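Local coordinates for penicillin-binding protein 1A (Mycobacterium tuberculosis, PDB 5CXW), which builds and cross-links cell-wall peptidoglycan, this portion holding the penicillin-sensitive transpeptidase domain, here in complex with penicillin V, at residues 34-39 with 232-237; 63-68 with 210-215. All coordinates share one frame; numbering follows the deposited sequence.

Contact 1 (34-39 with 232-237)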
ATOM      1  N   THR A  34     -21.901  -8.088 -11.709  1.00 17.66           N
ATOM      2  CA  THR A  34     -20.643  -8.788 -11.852  1.00 17.13           C
ATOM      3  C   THR A  34     -19.592  -7.948 -11.137  1.00 16.91           C
ATOM      4  O   THR A  34     -19.454  -6.775 -11.399  1.00 15.81           O
ATOM      5  CB  THR A  34     -20.255  -8.915 -13.340  1.00 17.13           C
ATOM      6  OG1 THR A  34     -21.324  -9.564 -14.082  1.00 17.77           O
ATOM      7  CG2 THR A  34     -19.015  -9.768 -13.495  1.00 17.06           C
ATOM      8  N   THR A  35     -18.865  -8.560 -10.215  1.00 16.96           N
ATOM      9  CA  THR A  35     -17.851  -7.846  -9.487  1.00 16.86           C
ATOM     10  C   THR A  35     -16.536  -8.057 -10.164  1.00 16.25           C
ATOM     11  O   THR A  35     -16.360  -8.892 -11.035  1.00 15.63           O
ATOM     12  CB  THR A  35     -17.720  -8.251  -8.001  1.00 17.38           C
ATOM     13  OG1 THR A  35     -17.031  -9.501  -7.951  1.00 18.14           O
ATOM     14  CG2 THR A  35     -19.042  -8.314  -7.276  1.00 18.30           C
ATOM     15  N   THR A  36     -15.563  -7.282  -9.688  1.00 15.69           N
ATOM     16  CA  THR A  36     -14.200  -7.352 -10.206  1.00 15.67           C
ATOM     17  C   THR A  36     -13.354  -8.456  -9.575  1.00 16.00           C
ATOM     18  O   THR A  36     -12.239  -8.718 -10.035  1.00 15.92           O
ATOM     19  CB  THR A  36     -13.486  -6.031  -9.929  1.00 15.25           C
ATOM     20  OG1 THR A  36     -13.602  -5.688  -8.544  1.00 14.83           O
ATOM     21  CG2 THR A  36     -14.029  -4.896 -10.761  1.00 15.44           C
ATOM     22  N   ILE A  37     -13.841  -9.015  -8.472  1.00 16.39           N
ATOM     23  CA  ILE A  37     -13.096  -9.991  -7.731  1.00 16.92           C
ATOM     24  C   ILE A  37     -12.666 -11.161  -8.647  1.00 17.51           C
ATOM     25  O   ILE A  37     -13.452 -11.652  -9.464  1.00 17.72           O
ATOM     26  CB  ILE A  37     -13.903 -10.499  -6.509  1.00 17.57           C
ATOM     27  CG1 ILE A  37     -14.270  -9.338  -5.555  1.00 17.82           C
ATOM     28  CG2 ILE A  37     -13.092 -11.554  -5.786  1.00 17.60           C
ATOM     29  CD1 ILE A  37     -13.084  -8.634  -4.905  1.00 17.61           C
ATOM     30  N   ASP A  38     -11.409 -11.577  -8.529  1.00 17.97           N
ATOM     31  CA  ASP A  38     -10.887 -12.742  -9.217  1.00 19.06           C
ATOM     32  C   ASP A  38     -10.863 -13.877  -8.213  1.00 19.26           C
ATOM     33  O   ASP A  38     -10.125 -13.821  -7.232  1.00 18.52           O
ATOM     34  CB  ASP A  38      -9.490 -12.437  -9.754  1.00 20.52           C
ATOM     35  CG  ASP A  38      -8.825 -13.633 -10.413  1.00 23.00           C
ATOM     36  OD1 ASP A  38      -9.404 -14.675 -10.506  1.00 26.68           O
ATOM     37  OD2 ASP A  38      -7.683 -13.553 -10.803  1.00 25.70           O
ATOM     38  N   PRO A  39     -11.630 -14.941  -8.454  1.00 20.44           N
ATOM     39  CA  PRO A  39     -11.669 -16.000  -7.439  1.00 20.43           C
ATOM     40  C   PRO A  39     -10.339 -16.583  -7.071  1.00 19.87           C
ATOM     41  O   PRO A  39     -10.111 -16.911  -5.896  1.00 19.67           O
ATOM     42  CB  PRO A  39     -12.535 -17.075  -8.115  1.00 22.03           C
ATOM     43  CG  PRO A  39     -13.501 -16.245  -8.905  1.00 22.13           C
ATOM     44  CD  PRO A  39     -12.701 -15.111  -9.458  1.00 20.90           C
ATOM     45  N   PHE A 232     -15.118  -2.019  -7.503  1.00 15.47           N
ATOM     46  CA  PHE A 232     -15.525  -3.380  -7.235  1.00 15.81           C
ATOM     47  C   PHE A 232     -16.563  -3.910  -8.260  1.00 15.87           C
ATOM     48  O   PHE A 232     -16.771  -5.101  -8.334  1.00 16.35           O
ATOM     49  CB  PHE A 232     -16.198  -3.468  -5.843  1.00 16.51           C
ATOM     50  CG  PHE A 232     -15.297  -3.238  -4.676  1.00 17.52           C
ATOM     51  CD1 PHE A 232     -14.972  -1.927  -4.284  1.00 18.08           C
ATOM     52  CD2 PHE A 232     -14.736  -4.312  -3.965  1.00 18.16           C
ATOM     53  CE1 PHE A 232     -14.094  -1.692  -3.209  1.00 19.29           C
ATOM     54  CE2 PHE A 232     -13.885  -4.061  -2.890  1.00 19.15           C
ATOM     55  CZ  PHE A 232     -13.582  -2.762  -2.517  1.00 19.55           C
ATOM     56  N   VAL A 233     -17.193  -3.016  -8.999  1.00 15.94           N
ATOM     57  CA  VAL A 233     -18.285  -3.375  -9.915  1.00 16.26           C
ATOM     58  C   VAL A 233     -17.755  -3.325 -11.344  1.00 16.10           C
ATOM     59  O   VAL A 233     -17.269  -2.291 -11.829  1.00 17.44           O
ATOM     60  CB  VAL A 233     -19.470  -2.450  -9.772  1.00 16.83           C
ATOM     61  CG1 VAL A 233     -20.484  -2.769 -10.876  1.00 16.53           C
ATOM     62  CG2 VAL A 233     -20.124  -2.554  -8.371  1.00 17.96           C
ATOM     63  N   GLN A 234     -17.855  -4.480 -12.008  1.00 16.21           N
ATOM     64  CA  GLN A 234     -17.476  -4.686 -13.397  1.00 16.27           C
ATOM     65  C   GLN A 234     -18.650  -4.472 -14.348  1.00 16.37           C
ATOM     66  O   GLN A 234     -18.490  -3.878 -15.415  1.00 16.69           O
ATOM     67  CB  GLN A 234     -16.918  -6.098 -13.579  1.00 17.38           C
ATOM     68  CG  GLN A 234     -16.479  -6.477 -14.989  1.00 18.74           C
ATOM     69  CD  GLN A 234     -15.366  -5.563 -15.484  1.00 20.86           C
ATOM     70  OE1 GLN A 234     -14.472  -5.129 -14.713  1.00 20.59           O
ATOM     71  NE2 GLN A 234     -15.409  -5.243 -16.750  1.00 22.47           N
ATOM     72  N   LYS A 235     -19.826  -4.953 -13.977  1.00 16.10           N
ATOM     73  CA  LYS A 235     -20.967  -4.890 -14.922  1.00 16.97           C
ATOM     74  C   LYS A 235     -22.244  -4.982 -14.128  1.00 16.36           C
ATOM     75  O   LYS A 235     -22.287  -5.587 -13.041  1.00 15.07           O
ATOM     76  CB  LYS A 235     -20.855  -6.008 -15.949  1.00 17.80           C
ATOM     77  CG  LYS A 235     -21.903  -5.937 -17.057  1.00 19.26           C
ATOM     78  CD  LYS A 235     -21.588  -6.959 -18.149  1.00 21.42           C
ATOM     79  CE  LYS A 235     -22.565  -6.944 -19.298  1.00 23.12           C
ATOM     80  NZ  LYS A 235     -22.372  -8.145 -20.152  1.00 24.47           N
ATOM     81  N   VAL A 236     -23.293  -4.310 -14.622  1.00 17.09           N
ATOM     82  CA  VAL A 236     -24.608  -4.391 -13.973  1.00 17.35           C
ATOM     83  C   VAL A 236     -25.649  -4.554 -15.074  1.00 18.06           C
ATOM     84  O   VAL A 236     -25.629  -3.790 -16.035  1.00 17.74           O
ATOM     85  CB  VAL A 236     -24.930  -3.093 -13.206  1.00 17.86           C
ATOM     86  CG1 VAL A 236     -26.275  -3.216 -12.490  1.00 19.19           C
ATOM     87  CG2 VAL A 236     -23.844  -2.804 -12.165  1.00 17.91           C
ATOM     88  N   VAL A 237     -26.506  -5.573 -14.904  1.00 17.73           N
ATOM     89  CA  VAL A 237     -27.575  -5.847 -15.911  1.00 18.77           C
ATOM     90  C   VAL A 237     -28.843  -5.958 -15.100  1.00 19.23           C
ATOM     91  O   VAL A 237     -28.852  -6.595 -14.007  1.00 18.49           O
ATOM     92  CB  VAL A 237     -27.323  -7.147 -16.669  1.00 18.70           C
ATOM     93  CG1 VAL A 237     -28.390  -7.360 -17.766  1.00 19.12           C
ATOM     94  CG2 VAL A 237     -25.948  -7.150 -17.313  1.00 18.52           C
TER

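Contact 2 (63-68 with 210-215)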
ATOM      1  N   ALA A  63      -5.497  -7.438   6.954  1.00 14.42           N
ATOM      2  CA  ALA A  63      -6.254  -6.972   5.814  1.00 13.99           C
ATOM      3  C   ALA A  63      -5.399  -7.065   4.557  1.00 13.28           C
ATOM      4  O   ALA A  63      -4.174  -6.804   4.627  1.00 12.65           O
ATOM      5  CB  ALA A  63      -6.710  -5.547   6.039  1.00 13.95           C
ATOM      6  N   VAL A  64      -6.031  -7.449   3.433  1.00 13.12           N
ATOM      7  CA  VAL A  64      -5.348  -7.622   2.149  1.00 12.88           C
ATOM      8  C   VAL A  64      -6.211  -7.023   1.049  1.00 12.67           C
ATOM      9  O   VAL A  64      -7.406  -7.304   0.956  1.00 12.94           O
ATOM     10  CB  VAL A  64      -5.167  -9.104   1.800  1.00 13.27           C
ATOM     11  CG1 VAL A  64      -4.353  -9.278   0.527  1.00 13.30           C
ATOM     12  CG2 VAL A  64      -4.496  -9.877   2.931  1.00 13.79           C
ATOM     13  N   VAL A  65      -5.637  -6.168   0.228  1.00 12.33           N
ATOM     14  CA  VAL A  65      -6.313  -5.660  -0.968  1.00 12.35           C
ATOM     15  C   VAL A  65      -5.388  -5.781  -2.167  1.00 12.42           C
ATOM     16  O   VAL A  65      -4.219  -5.376  -2.087  1.00 11.68           O
ATOM     17  CB  VAL A  65      -6.724  -4.190  -0.790  1.00 12.53           C
ATOM     18  CG1 VAL A  65      -7.470  -3.704  -2.047  1.00 12.71           C
ATOM     19  CG2 VAL A  65      -7.608  -4.054   0.421  1.00 12.88           C
ATOM     20  N   SER A  66      -5.896  -6.391  -3.261  1.00 12.60           N
ATOM     21  CA  SER A  66      -5.160  -6.525  -4.474  1.00 12.86           C
ATOM     22  C   SER A  66      -5.915  -5.801  -5.586  1.00 12.90           C
ATOM     23  O   SER A  66      -7.159  -6.061  -5.761  1.00 13.50           O
ATOM     24  CB  SER A  66      -5.047  -7.994  -4.864  1.00 13.46           C
ATOM     25  OG  SER A  66      -4.348  -8.753  -3.873  1.00 14.66           O
ATOM     26  N   ILE A  67      -5.202  -4.946  -6.314  1.00 12.50           N
ATOM     27  CA  ILE A  67      -5.769  -4.147  -7.393  1.00 12.85           C
ATOM     28  C   ILE A  67      -5.017  -4.375  -8.706  1.00 12.97           C
ATOM     29  O   ILE A  67      -3.774  -4.491  -8.730  1.00 12.91           O
ATOM     30  CB  ILE A  67      -5.702  -2.666  -6.996  1.00 13.05           C
ATOM     31  CG1 ILE A  67      -6.802  -2.416  -5.927  1.00 13.81           C
ATOM     32  CG2 ILE A  67      -5.973  -1.741  -8.183  1.00 13.01           C
ATOM     33  CD1 ILE A  67      -6.741  -1.090  -5.261  1.00 14.65           C
ATOM     34  N   ASP A  68      -5.780  -4.478  -9.793  1.00 13.21           N
ATOM     35  CA  ASP A  68      -5.260  -4.539 -11.147  1.00 13.38           C
ATOM     36  C   ASP A  68      -4.777  -3.150 -11.606  1.00 13.30           C
ATOM     37  O   ASP A  68      -5.586  -2.244 -11.804  1.00 13.17           O
ATOM     38  CB  ASP A  68      -6.356  -5.060 -12.063  1.00 14.05           C
ATOM     39  CG  ASP A  68      -5.890  -5.299 -13.486  1.00 14.85           C
ATOM     40  OD1 ASP A  68      -4.785  -4.864 -13.868  1.00 14.84           O
ATOM     41  OD2 ASP A  68      -6.706  -5.956 -14.206  1.00 15.93           O
ATOM     42  N   ARG A 210      -5.799   3.948   4.486  1.00 12.02           N
ATOM     43  CA  ARG A 210      -6.439   2.605   4.437  1.00 12.27           C
ATOM     44  C   ARG A 210      -5.574   1.666   3.596  1.00 11.84           C
ATOM     45  O   ARG A 210      -4.854   2.086   2.685  1.00 10.85           O
ATOM     46  CB  ARG A 210      -7.803   2.701   3.782  1.00 13.04           C
ATOM     47  CG  ARG A 210      -8.772   3.692   4.432  1.00 13.74           C
ATOM     48  CD  ARG A 210     -10.069   3.843   3.625  1.00 14.72           C
ATOM     49  NE  ARG A 210      -9.792   4.580   2.384  1.00 14.69           N
ATOM     50  CZ  ARG A 210     -10.634   4.742   1.365  1.00 15.49           C
ATOM     51  NH1 ARG A 210     -11.867   4.285   1.424  1.00 16.19           N
ATOM     52  NH2 ARG A 210     -10.244   5.475   0.314  1.00 14.91           N
ATOM     53  N   VAL A 211      -5.737   0.372   3.861  1.00 11.82           N
ATOM     54  CA  VAL A 211      -5.056  -0.660   3.100  1.00 11.73           C
ATOM     55  C   VAL A 211      -5.448  -0.519   1.621  1.00 11.66           C
ATOM     56  O   VAL A 211      -4.587  -0.637   0.730  1.00 11.23           O
ATOM     57  CB  VAL A 211      -5.438  -2.048   3.648  1.00 12.10           C
ATOM     58  CG1 VAL A 211      -4.896  -3.184   2.797  1.00 12.22           C
ATOM     59  CG2 VAL A 211      -4.948  -2.266   5.074  1.00 12.08           C
ATOM     60  N   ILE A 212      -6.747  -0.259   1.325  1.00 11.99           N
ATOM     61  CA  ILE A 212      -7.120  -0.058  -0.073  1.00 12.08           C
ATOM     62  C   ILE A 212      -6.411   1.114  -0.733  1.00 11.64           C
ATOM     63  O   ILE A 212      -6.017   0.999  -1.894  1.00 11.78           O
ATOM     64  CB  ILE A 212      -8.664   0.003  -0.305  1.00 13.12           C
ATOM     65  CG1 ILE A 212      -8.994   0.124  -1.799  1.00 13.46           C
ATOM     66  CG2 ILE A 212      -9.334   1.119   0.520  1.00 13.45           C
ATOM     67  CD1 ILE A 212     -10.388  -0.457  -2.100  1.00 14.15           C
ATOM     68  N   ASP A 213      -6.182   2.206   0.001  1.00 11.41           N
ATOM     69  CA  ASP A 213      -5.462   3.370  -0.531  1.00 11.25           C
ATOM     70  C   ASP A 213      -4.038   2.965  -0.906  1.00 10.35           C
ATOM     71  O   ASP A 213      -3.543   3.349  -1.930  1.00  9.72           O
ATOM     72  CB  ASP A 213      -5.342   4.494   0.528  1.00 11.63           C
ATOM     73  CG  ASP A 213      -6.682   5.178   0.835  1.00 12.86           C
ATOM     74  OD1 ASP A 213      -7.367   5.597  -0.124  1.00 13.87           O
ATOM     75  OD2 ASP A 213      -6.989   5.383   2.037  1.00 13.32           O
ATOM     76  N   MET A 214      -3.389   2.196  -0.047  1.00 10.23           N
ATOM     77  CA  MET A 214      -1.992   1.795  -0.315  1.00 10.10           C
ATOM     78  C   MET A 214      -1.903   0.877  -1.576  1.00 10.13           C
ATOM     79  O   MET A 214      -1.042   1.070  -2.430  1.00  9.89           O
ATOM     80  CB  MET A 214      -1.361   1.100   0.890  1.00 10.33           C
ATOM     81  CG  MET A 214      -1.128   2.022   2.079  1.00 10.63           C
ATOM     82  SD  MET A 214       0.005   3.384   1.727  1.00 10.71           S
ATOM     83  CE  MET A 214       1.536   2.496   1.660  1.00 11.35           C
ATOM     84  N   ALA A 215      -2.842  -0.070  -1.705  1.00 10.49           N
ATOM     85  CA  ALA A 215      -2.847  -0.929  -2.861  1.00 10.52           C
ATOM     86  C   ALA A 215      -3.060  -0.118  -4.129  1.00 10.27           C
ATOM     87  O   ALA A 215      -2.378  -0.334  -5.170  1.00 10.44           O
ATOM     88  CB  ALA A 215      -3.910  -2.007  -2.740  1.00 11.14           C
TER

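Contact 1 (34-39 with 232-237)
Thr34 and Lys235 form an antiparallel hydrogen-bonded pair beside a classic beta bulge, in which Gln234 and Lys235 both face Thr34. The pairing joins the outermost strand 32-35 to the middle strand 233-237 of a three-stranded antiparallel sheet, against which helix 2-19 packs, Leu15 and Phe19 meeting Val236. The bond from Thr34 N to Lys235 O is 2.9 Å long and nearly straight, at 169°. In the other direction Thr34 O is gripped twice, by Gln234 N at 2.9 Å and by Lys235 N at 3.2 Å, both donors tilted from the carbonyl plane; this double acceptance absorbs the extra residue of strand 233-237. Past the bulge Thr35 meets Val233 as a non-hydrogen-bonded pair, and the ladder ends where Thr36 N reaches Phe232 O at 2.8 Å, coming from above the carbonyl plane. The same Phe232 O also receives a CA-H...O contact from Thr35 CA.

Set between its own backbone N and carbonyl carbon (chi1 52°), Thr36 OG1 lies against the Phe232 backbone, 3.3 Å from Phe232 CA, with its strongest polar partner Val74 O on strand 74-78. Thr35 OG1 instead accepts from Ile37 N, an ST turn just where the chain leaves strand 32-35; Asp38 then N-caps helix 39-53.

Thr34 and Lys235 lie side by side, and the lysine chain then runs on extended, away from the threonine. The ring of Phe232 leaves the strand pair to meet Tyr77 edge-to-face. Thr36 CG2 rests 3.7 Å from Phe232 C, and the Gln234 chain, bent at chi2 (61°), brings OE1 to 4.0 Å from Thr36 CG2.

Contact 2 (63-68 with 210-215)
Val65 and Val211 both hold CG1 anti to the backbone N (chi1 -178° in Val65), which puts Val65 CG2 against Val211 CG1 at 3.7 Å where helix 211-222 packs on the central antiparallel sheet of the transpeptidase domain. Ile67 turns the other way (chi1 -74°), with CG1 anti to its carbonyl carbon; an extended chi2 then carries CD1 to the helix, 3.9 Å from Ala215 CB.

The axes of strand 63-67 and helix 211-215 approach to 7.7 Å at 32°, so strand and helix point roughly the same way. Ala63, Val65 and Ile67 lie on the strand face turned to the helix, and their contacts step along it and overlap: Ala63 on Val211, Val65 on Val211, Ile212 and Ala215, Ile67 on Ile212 and Ala215. Ala63 CB touches the second branch of the first helical residue, Val211 CG2, at 3.8 Å. Val65 divides its branches: CG2 goes to Val211, while CG1 touches both Ile212 CG1 and Ala215 CB. The helix side chains also rest on strand 315-323, Val211 on Ala318 and Trp320, while Val64 faces the other side of the sheet and packs on helix 343-356.

All the residues touching here are buried and their side chains apolar; the charges stand at the helix start. Arg210, the N-cap residue, grips Asp213 side-on, NE giving to OD2 and NH2 to OD1 in a salt bridge, and Asp213 OD2 also accepts from Arg210 N. Ile212 CG2 lies against one guanidinium face, near its rim. Across the interface, the small Ala215 settles close to the strand backbone, its CB 3.4 Å from Val65 O.

In the fold
Contact 2 is nested along the chain inside the loop closed by contact 1, and their centres lie about 17 Å apart. They touch directly: Phe232 CZ packs on Ile212 CD1 at 4.0 Å. Strand 74-78 is a further link, since its Tyr77 meets both Phe232 and Val65, while its Arg75 hydrogen-bonds to Thr36 O and forms a salt bridge with Asp68. Contact 1 belongs to a small three-stranded sheet at the periphery, its centre about 22 Å from the chain centre, whereas that of contact 2 is only about 6 Å from it. Both lie away from the penicillin pocket and from Ser97, which by analogy with relatives probably forms the acyl-ester intermediate, although Met214 of the contact 2 helix touches Ser98.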